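Local coordinates for protein GRMZM2G135359 pseudokinase (Zea mays, PDB 6CPY) that is a receptor-like pseudokinase of uncertain specific role that may bind ATP, represented here by its kinase-like domain, at residues A[32-37]-A[113-118]; A[36-39]-A[43-46]; A[227-232]-A[273-278]; A[247-250]-A[255-258]. All blocks are in the same frame, centred on the assembly; numbering follows the deposited sequence.

Interaction 1: A[32-37]-A[113-118]; sequences LKRSEL and EHPFTR
Arg34 reaches from the start of helix 34-40 to Pro115 and Thr117, where strands 106-112 and 117-123 are joined as a beta hairpin in the five-stranded antiparallel sheet of the kinase-like N-lobe. The contact illustrates how one arginine can use the face and the edge of its guanidinium at once. Over one face sits the ring of Pro115, its CG 3.7 Å from Arg34 CZ and above the centre of the group; the proline, preceded by a cis peptide bond, lies at about a right angle to the arginine chain. At the edge, Arg34 NH1 donates to Thr117 OG1 at 2.7 Å, a somewhat bent bond (143°) whose acceptor lies 20° out of the guanidinium plane. With CG turned anti to the backbone N (chi1 -167°) and the chain extended to NE, the side chain spans the gap to the hairpin. Its NE is engaged in a salt bridge with Glu38. A leucine here would probably leave Thr117 OG1 without its donor, Glu38 without its countercharge and the Pro115 ring without its flat cover. Thr117 OG1 in turn donates to Pro115 O at 2.8 Å, approaching from above the carbonyl plane.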
# COMPACT_ATOMS: atom_id res chain seq x y z
N LEU A 32 -10.89 -3.17 -19.61
CA LEU A 32 -11.65 -4.40 -19.57
C LEU A 32 -13.13 -4.10 -19.75
O LEU A 32 -13.63 -3.10 -19.25
CB LEU A 32 -11.41 -5.13 -18.25
CG LEU A 32 -9.96 -5.60 -18.08
CD1 LEU A 32 -9.65 -5.95 -16.64
CD2 LEU A 32 -9.68 -6.78 -19.00
N LYS A 33 -13.82 -4.97 -20.47
CA LYS A 33 -15.27 -4.83 -20.61
C LYS A 33 -15.96 -5.13 -19.30
O LYS A 33 -15.52 -6.02 -18.57
CB LYS A 33 -15.80 -5.79 -21.69
CG LYS A 33 -15.29 -5.48 -23.08
CD LYS A 33 -15.90 -6.41 -24.11
CE LYS A 33 -15.67 -5.93 -25.53
NZ LYS A 33 -14.28 -6.20 -26.00
N ARG A 34 -17.05 -4.44 -18.99
CA ARG A 34 -17.80 -4.80 -17.79
C ARG A 34 -18.25 -6.26 -17.83
O ARG A 34 -18.24 -6.95 -16.82
CB ARG A 34 -19.01 -3.89 -17.55
CG ARG A 34 -19.58 -4.08 -16.14
CD ARG A 34 -20.96 -3.49 -15.96
NE ARG A 34 -21.69 -4.14 -14.85
CZ ARG A 34 -21.67 -3.75 -13.58
NH1 ARG A 34 -20.96 -2.70 -13.19
NH2 ARG A 34 -22.37 -4.42 -12.69
N SER A 35 -18.65 -6.74 -19.00
CA SER A 35 -19.10 -8.13 -19.12
C SER A 35 -18.01 -9.11 -18.67
O SER A 35 -18.30 -10.09 -17.98
CB SER A 35 -19.53 -8.45 -20.54
OG SER A 35 -18.47 -8.27 -21.46
N GLU A 36 -16.76 -8.84 -19.04
CA GLU A 36 -15.64 -9.68 -18.60
C GLU A 36 -15.46 -9.66 -17.07
O GLU A 36 -15.19 -10.70 -16.44
CB GLU A 36 -14.34 -9.26 -19.29
CG GLU A 36 -13.16 -10.19 -19.01
CD GLU A 36 -11.91 -9.87 -19.83
OE1 GLU A 36 -11.90 -8.85 -20.55
OE2 GLU A 36 -10.93 -10.65 -19.75
N LEU A 37 -15.59 -8.49 -16.47
CA LEU A 37 -15.46 -8.37 -15.02
C LEU A 37 -16.64 -8.96 -14.25
O LEU A 37 -16.45 -9.51 -13.15
CB LEU A 37 -15.24 -6.90 -14.63
CG LEU A 37 -13.85 -6.42 -15.04
CD1 LEU A 37 -13.64 -4.98 -14.59
CD2 LEU A 37 -12.76 -7.31 -14.45
N GLU A 113 -20.91 2.85 -18.79
CA GLU A 113 -22.00 3.74 -18.41
C GLU A 113 -23.27 3.00 -18.06
O GLU A 113 -24.09 3.52 -17.29
CB GLU A 113 -22.30 4.75 -19.53
CG GLU A 113 -21.17 5.73 -19.82
CD GLU A 113 -20.70 6.46 -18.57
OE1 GLU A 113 -21.55 7.02 -17.85
OE2 GLU A 113 -19.48 6.44 -18.31
N HIS A 114 -23.46 1.80 -18.60
CA HIS A 114 -24.69 1.04 -18.41
C HIS A 114 -24.46 -0.41 -17.95
O HIS A 114 -24.10 -1.25 -18.78
CB HIS A 114 -25.49 1.04 -19.73
CG HIS A 114 -25.58 2.38 -20.37
ND1 HIS A 114 -24.90 2.71 -21.52
CD2 HIS A 114 -26.26 3.50 -20.00
CE1 HIS A 114 -25.16 3.96 -21.84
NE2 HIS A 114 -25.98 4.46 -20.94
N PRO A 115 -24.62 -0.70 -16.66
CA PRO A 115 -24.89 0.27 -15.61
C PRO A 115 -23.62 1.01 -15.20
O PRO A 115 -22.52 0.65 -15.64
CB PRO A 115 -25.38 -0.59 -14.45
CG PRO A 115 -24.66 -1.88 -14.65
CD PRO A 115 -24.55 -2.07 -16.12
N PHE A 116 -23.76 2.02 -14.35
CA PHE A 116 -22.64 2.91 -14.07
C PHE A 116 -21.52 2.15 -13.36
O PHE A 116 -21.75 1.51 -12.34
CB PHE A 116 -23.07 4.11 -13.24
CG PHE A 116 -21.96 5.09 -13.04
CD1 PHE A 116 -21.62 5.97 -14.05
CD2 PHE A 116 -21.22 5.08 -11.87
CE1 PHE A 116 -20.58 6.86 -13.89
CE2 PHE A 116 -20.17 5.98 -11.70
CZ PHE A 116 -19.86 6.86 -12.71
N THR A 117 -20.32 2.20 -13.95
CA THR A 117 -19.17 1.43 -13.47
C THR A 117 -17.91 2.28 -13.53
O THR A 117 -17.57 2.82 -14.58
CB THR A 117 -18.94 0.20 -14.38
OG1 THR A 117 -20.17 -0.51 -14.56
CG2 THR A 117 -17.87 -0.72 -13.81
N ARG A 118 -17.21 2.39 -12.41
CA ARG A 118 -15.89 2.99 -12.42
C ARG A 118 -15.02 2.12 -11.52
O ARG A 118 -15.12 2.21 -10.29
CB ARG A 118 -15.94 4.43 -11.90
CG ARG A 118 -16.60 5.42 -12.85
CD ARG A 118 -15.78 5.63 -14.10
NE ARG A 118 -16.32 6.66 -14.98
CZ ARG A 118 -17.40 6.52 -15.75
NH1 ARG A 118 -18.11 5.39 -15.75
NH2 ARG A 118 -17.80 7.53 -16.51

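Interaction 2: A[36-39]-A[43-46]; sequences ELET and DFSN
Glu38 and Asp43 are drawn together by a single, very well aligned backbone bond: Asp43 N donates to Glu38 O at 2.7 Å with an angle of 177° at the hydrogen. The donor lies in the carbonyl plane and meets a lone pair of the oxygen. Beside this bond the tight part of the contact continues with the ring of Phe44, which approaches the helix obliquely. Phe44 CE2 lies 4.1 Å from Glu38 CG, and Phe44 CZ stands 4.2 Å from Leu37 CB, on the buried flank of the helix. The bond joins residues five positions apart, a 6-to-1 link that draws the chain back against the end of helix 34-40. Asp43 and Phe44 both have positive phi, and the chain then continues to strand 47-50, an edge strand of the N-lobe sheet. Having CG anti to its own carbonyl carbon (chi1 -49°), Phe44 carries its ring beside the helix, where it also meets Tyr57 edge-to-face and touches Arg34. The other side is looser and more open to solvent, for Asp43 is exposed and its carboxylate merely brushes the helix, Asp43 OD1 lying 3.5 Å from Glu38 CB. Here two carboxylates come near each other, Glu38 OE1 standing 4.1 Å from Asp43 OD1. This approach of like charges is probably eased by Arg34, whose NE forms a salt bridge with Glu38 OE2.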
# COMPACT_ATOMS: atom_id res chain seq x y z
N GLU A 36 -16.76 -8.84 -19.04
CA GLU A 36 -15.64 -9.68 -18.60
C GLU A 36 -15.46 -9.66 -17.07
O GLU A 36 -15.19 -10.70 -16.44
CB GLU A 36 -14.34 -9.26 -19.29
CG GLU A 36 -13.16 -10.19 -19.01
CD GLU A 36 -11.91 -9.87 -19.83
OE1 GLU A 36 -11.90 -8.85 -20.55
OE2 GLU A 36 -10.93 -10.65 -19.75
N LEU A 37 -15.59 -8.49 -16.47
CA LEU A 37 -15.46 -8.37 -15.02
C LEU A 37 -16.64 -8.96 -14.25
O LEU A 37 -16.45 -9.51 -13.15
CB LEU A 37 -15.24 -6.90 -14.63
CG LEU A 37 -13.85 -6.42 -15.04
CD1 LEU A 37 -13.64 -4.98 -14.59
CD2 LEU A 37 -12.76 -7.31 -14.45
N GLU A 38 -17.83 -8.87 -14.83
CA GLU A 38 -19.01 -9.52 -14.26
C GLU A 38 -18.75 -11.02 -14.14
O GLU A 38 -19.01 -11.60 -13.10
CB GLU A 38 -20.24 -9.30 -15.14
CG GLU A 38 -20.78 -7.88 -15.14
CD GLU A 38 -21.71 -7.61 -16.32
OE1 GLU A 38 -22.26 -8.58 -16.88
OE2 GLU A 38 -21.88 -6.43 -16.70
N THR A 39 -18.24 -11.62 -15.20
CA THR A 39 -17.88 -13.04 -15.19
C THR A 39 -16.76 -13.29 -14.18
O THR A 39 -16.87 -14.17 -13.31
CB THR A 39 -17.43 -13.50 -16.60
OG1 THR A 39 -18.49 -13.26 -17.54
CG2 THR A 39 -17.08 -14.99 -16.60
N ASP A 43 -20.49 -11.48 -10.83
CA ASP A 43 -21.37 -10.32 -10.68
C ASP A 43 -21.17 -9.57 -9.35
O ASP A 43 -22.12 -9.11 -8.73
CB ASP A 43 -22.84 -10.74 -10.88
CG ASP A 43 -23.16 -11.10 -12.33
OD1 ASP A 43 -22.95 -10.24 -13.22
OD2 ASP A 43 -23.64 -12.23 -12.58
N PHE A 44 -19.91 -9.45 -8.93
CA PHE A 44 -19.54 -8.66 -7.75
C PHE A 44 -20.21 -9.15 -6.45
O PHE A 44 -20.68 -8.34 -5.63
CB PHE A 44 -19.80 -7.17 -8.03
CG PHE A 44 -19.21 -6.71 -9.34
CD1 PHE A 44 -17.84 -6.49 -9.46
CD2 PHE A 44 -20.01 -6.55 -10.46
CE1 PHE A 44 -17.29 -6.09 -10.67
CE2 PHE A 44 -19.46 -6.15 -11.67
CZ PHE A 44 -18.10 -5.92 -11.78
N SER A 45 -20.20 -10.46 -6.25
CA SER A 45 -20.84 -11.10 -5.09
C SER A 45 -19.84 -11.55 -4.02
O SER A 45 -20.25 -12.03 -2.96
CB SER A 45 -21.66 -12.31 -5.54
OG SER A 45 -20.87 -13.25 -6.26
N ASN A 46 -18.55 -11.39 -4.28
CA ASN A 46 -17.52 -11.88 -3.38
C ASN A 46 -16.68 -10.72 -2.84
O ASN A 46 -15.75 -10.26 -3.50
CB ASN A 46 -16.65 -12.90 -4.13
CG ASN A 46 -15.73 -13.68 -3.22
OD1 ASN A 46 -15.76 -13.53 -2.00
ND2 ASN A 46 -14.90 -14.53 -3.82

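Interaction 3: A[227-232]-A[273-278]; sequences EILTGR and RALCEV
Leu229, Leu275 and Cys276 meet with no flat group between them, so neither face nor edge of a ring enters the contact itself; among the aromatic neighbours outside the two segments are Trp144, which both leucines touch, and Tyr249, which lies against Cys276. What remains is a small, wholly apolar and buried meeting of helices, a plain example of how apolar side chains fill a core. Leu229 does most of the work, its CG set anti to its carbonyl carbon (chi1 -70°), which turns both methyls to helix 269-282. Leu229 CD1 lies 4.0 Å from Leu275 CB and 4.1 Å from Cys276 SG, so that it touches two successive residues of the opposing helix. The other methyl, Leu229 CD2, comes within 4.2 Å of Leu275 CD1. The two leucine side chains cross at about a right angle, one meeting the other's flank as well as its end. No hydrogen bond joins the segments, and at the closest point the backbones stay apart, with Leu229 CA 8.3 Å from Cys276 CA. Just beyond Leu229 its helix stops: Gly231 leaves helical geometry with positive phi, and Thr230 OG1 accepts from Arg232 N at 3.1 Å, forming an ST turn. Helices 214-230 and 269-282 correspond to the F and H helices of a kinase C-lobe. Around their meeting point, helix 144-164 supplies Trp144 and Leu148 against Leu275, helix 293-304 brings Met300 and Ile303 to the same leucine, and Leu259 of the short helix 256-259 touches Cys276 and Thr230.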
# COMPACT_ATOMS: atom_id res chain seq x y z
N GLU A 227 5.72 -0.54 14.43
CA GLU A 227 4.56 -1.41 14.61
C GLU A 227 4.89 -2.87 14.32
O GLU A 227 4.49 -3.76 15.05
CB GLU A 227 3.41 -0.92 13.73
CG GLU A 227 2.11 -1.68 13.88
CD GLU A 227 1.08 -1.27 12.85
OE1 GLU A 227 1.28 -0.22 12.20
OE2 GLU A 227 0.07 -1.99 12.70
N ILE A 228 5.67 -3.09 13.27
CA ILE A 228 6.10 -4.44 12.91
C ILE A 228 6.98 -5.02 14.02
O ILE A 228 6.86 -6.19 14.39
CB ILE A 228 6.85 -4.43 11.56
CG1 ILE A 228 5.88 -4.15 10.40
CG2 ILE A 228 7.59 -5.73 11.35
CD1 ILE A 228 6.54 -3.73 9.10
N LEU A 229 7.86 -4.19 14.58
CA LEU A 229 8.77 -4.64 15.63
C LEU A 229 8.12 -4.88 16.99
O LEU A 229 8.53 -5.79 17.71
CB LEU A 229 9.91 -3.63 15.78
CG LEU A 229 10.90 -3.57 14.62
CD1 LEU A 229 11.78 -2.34 14.81
CD2 LEU A 229 11.76 -4.82 14.52
N THR A 230 7.14 -4.06 17.35
CA THR A 230 6.57 -4.07 18.71
C THR A 230 5.19 -4.72 18.77
O THR A 230 4.74 -5.13 19.84
CB THR A 230 6.42 -2.64 19.27
OG1 THR A 230 5.49 -1.89 18.47
CG2 THR A 230 7.72 -1.93 19.31
N GLY A 231 4.51 -4.79 17.63
CA GLY A 231 3.12 -5.18 17.59
C GLY A 231 2.15 -4.15 18.17
O GLY A 231 0.99 -4.50 18.40
N ARG A 232 2.59 -2.91 18.37
CA ARG A 232 1.77 -1.85 18.97
C ARG A 232 1.48 -0.70 18.00
O ARG A 232 2.34 -0.33 17.19
CB ARG A 232 2.46 -1.27 20.21
CG ARG A 232 2.67 -2.26 21.35
CD ARG A 232 3.77 -1.76 22.26
NE ARG A 232 3.98 -2.60 23.45
CZ ARG A 232 3.34 -2.46 24.61
NH1 ARG A 232 2.41 -1.52 24.78
NH2 ARG A 232 3.63 -3.28 25.62
N ARG A 273 18.21 -3.79 17.60
CA ARG A 273 18.73 -2.45 17.95
C ARG A 273 18.90 -1.56 16.74
O ARG A 273 18.46 -0.41 16.73
CB ARG A 273 20.09 -2.52 18.65
CG ARG A 273 20.01 -2.78 20.11
CD ARG A 273 21.37 -2.64 20.80
NE ARG A 273 21.13 -2.87 22.21
CZ ARG A 273 21.22 -4.04 22.83
NH1 ARG A 273 21.65 -5.12 22.19
NH2 ARG A 273 20.93 -4.11 24.12
N ALA A 274 19.57 -2.09 15.72
CA ALA A 274 19.85 -1.33 14.53
C ALA A 274 18.54 -0.89 13.85
O ALA A 274 18.41 0.24 13.39
CB ALA A 274 20.74 -2.12 13.59
N LEU A 275 17.54 -1.78 13.81
CA LEU A 275 16.25 -1.42 13.19
C LEU A 275 15.53 -0.33 13.99
O LEU A 275 14.90 0.56 13.40
CB LEU A 275 15.35 -2.64 13.04
CG LEU A 275 15.88 -3.63 11.99
CD1 LEU A 275 15.14 -4.96 12.10
CD2 LEU A 275 15.76 -3.06 10.58
N CYS A 276 15.65 -0.38 15.32
CA CYS A 276 15.07 0.67 16.16
C CYS A 276 15.75 2.04 15.96
O CYS A 276 15.11 3.07 16.12
CB CYS A 276 15.07 0.26 17.63
SG CYS A 276 13.92 -1.08 18.01
N GLU A 277 17.04 2.04 15.61
CA GLU A 277 17.72 3.29 15.24
C GLU A 277 17.15 3.88 13.95
O GLU A 277 16.93 5.09 13.85
CB GLU A 277 19.23 3.09 15.12
CG GLU A 277 19.89 2.78 16.46
CD GLU A 277 21.33 2.28 16.35
OE1 GLU A 277 21.75 1.86 15.25
OE2 GLU A 277 22.05 2.30 17.38
N VAL A 278 16.87 3.02 12.97
CA VAL A 278 16.18 3.45 11.74
C VAL A 278 14.85 4.10 12.09
O VAL A 278 14.56 5.19 11.61
CB VAL A 278 15.94 2.29 10.75
CG1 VAL A 278 15.08 2.76 9.56
CG2 VAL A 278 17.26 1.73 10.27

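Interaction 4: A[247-250]-A[255-258]; sequences SRYF and RLEE
Arg248 holds the Glu258 carboxylate through both terminal nitrogens, each paired with its own oxygen, bridging the turn between helix 240-250, the G helix of the kinase-like C-lobe, and the short helix 256-259. The shorter half of this salt bridge runs from Arg248 NH2 to Glu258 OE2 at 2.7 Å (157°); Arg248 NH1 reaches Glu258 OE1 at 3.2 Å. Although both oxygens lie near the guanidinium plane, the two flat groups are not coplanar: their planes stand 56° apart, so the nitrogens meet the carboxylate from above its own plane. The arginine chain bends at chi3 (67°) to present this end, while the glutamate is extended beyond CG. A methionine in place of Arg248 would probably leave the Glu258 carboxylate without its countercharge and Gly253 O, in the intervening turn, without the NH1 donor it also receives. At the start of helix 256-259, the N-cap residue Arg255 forms a salt bridge with Glu257. Outward from the charges, the contact becomes apolar as Tyr249 and Leu256 approach obliquely. Each also touches helix 269-282, the tyrosine at Cys276 and the leucine at Arg273. A single methyl makes the meeting: Leu256 CD2 lies 3.9 Å from Tyr249 CE1 and 3.6 Å from Tyr249 OH.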
# COMPACT_ATOMS: atom_id res chain seq x y z
N SER A 247 9.09 6.61 24.11
CA SER A 247 10.09 7.54 24.62
C SER A 247 11.03 6.88 25.63
O SER A 247 12.23 7.12 25.61
CB SER A 247 9.42 8.77 25.26
OG SER A 247 8.86 9.60 24.26
N ARG A 248 10.47 6.05 26.51
CA ARG A 248 11.27 5.37 27.51
C ARG A 248 12.33 4.51 26.83
O ARG A 248 13.48 4.50 27.27
CB ARG A 248 10.42 4.52 28.45
CG ARG A 248 11.27 3.70 29.43
CD ARG A 248 10.56 3.38 30.72
NE ARG A 248 9.44 2.47 30.54
CZ ARG A 248 9.52 1.14 30.55
NH1 ARG A 248 10.67 0.52 30.73
NH2 ARG A 248 8.41 0.43 30.39
N TYR A 249 11.96 3.82 25.75
CA TYR A 249 12.95 3.03 25.00
C TYR A 249 14.08 3.90 24.44
O TYR A 249 15.26 3.64 24.69
CB TYR A 249 12.35 2.21 23.85
CG TYR A 249 13.45 1.50 23.09
CD1 TYR A 249 14.01 0.33 23.58
CD2 TYR A 249 13.99 2.06 21.93
CE1 TYR A 249 15.07 -0.29 22.92
CE2 TYR A 249 15.03 1.44 21.26
CZ TYR A 249 15.56 0.28 21.76
OH TYR A 249 16.59 -0.33 21.09
N PHE A 250 13.72 4.93 23.69
CA PHE A 250 14.74 5.76 23.04
C PHE A 250 15.63 6.53 24.02
O PHE A 250 16.75 6.90 23.67
CB PHE A 250 14.12 6.66 21.98
CG PHE A 250 13.65 5.89 20.78
CD1 PHE A 250 14.56 5.17 20.03
CD2 PHE A 250 12.31 5.84 20.44
CE1 PHE A 250 14.15 4.43 18.94
CE2 PHE A 250 11.89 5.09 19.34
CZ PHE A 250 12.82 4.39 18.60
N ARG A 255 14.61 -2.50 28.20
CA ARG A 255 15.27 -3.65 27.60
C ARG A 255 14.58 -4.01 26.28
O ARG A 255 13.38 -3.80 26.14
CB ARG A 255 15.21 -4.84 28.55
CG ARG A 255 15.88 -4.59 29.90
CD ARG A 255 15.75 -5.80 30.81
NE ARG A 255 16.27 -7.01 30.18
CZ ARG A 255 17.56 -7.31 30.02
NH1 ARG A 255 18.52 -6.48 30.43
NH2 ARG A 255 17.90 -8.45 29.42
N LEU A 256 15.32 -4.56 25.33
CA LEU A 256 14.72 -4.99 24.06
C LEU A 256 13.63 -6.06 24.25
O LEU A 256 12.69 -6.12 23.46
CB LEU A 256 15.77 -5.48 23.07
CG LEU A 256 16.52 -4.45 22.22
CD1 LEU A 256 17.63 -5.15 21.46
CD2 LEU A 256 15.58 -3.74 21.26
N GLU A 257 13.75 -6.90 25.29
CA GLU A 257 12.71 -7.91 25.57
C GLU A 257 11.35 -7.28 25.94
O GLU A 257 10.31 -7.93 25.78
CB GLU A 257 13.11 -8.86 26.71
CG GLU A 257 14.32 -9.72 26.41
CD GLU A 257 15.61 -9.15 26.97
OE1 GLU A 257 15.78 -7.90 26.97
OE2 GLU A 257 16.47 -9.95 27.40
N GLU A 258 11.36 -6.06 26.45
CA GLU A 258 10.12 -5.36 26.74
C GLU A 258 9.56 -4.68 25.49
O GLU A 258 8.36 -4.54 25.34
CB GLU A 258 10.33 -4.33 27.87
CG GLU A 258 9.06 -3.55 28.21
CD GLU A 258 9.13 -2.74 29.49
OE1 GLU A 258 10.22 -2.63 30.11
OE2 GLU A 258 8.07 -2.19 29.88

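Overall arrangement
From the N terminus, interactions 1 and 2 both open on helix 34-40. Interaction 2 closes almost at once, tying the helix to the loop that leads into strand 47-50; interaction 1 closes a far longer loop, reaching the hairpin at 113-118 and so fastening the same helix to the N-lobe sheet. The two touch where Arg34 meets Phe44. Both interactions 3 and 4 come after these two along the chain, on the opposite side of the chain's centre; the centres of interactions 1 and 3 are about 44 Å apart. In the C-lobe, 247-250 with 255-258 is a short closure nested inside the loop from 227-232 to 273-278, and it packs directly against helix 269-282.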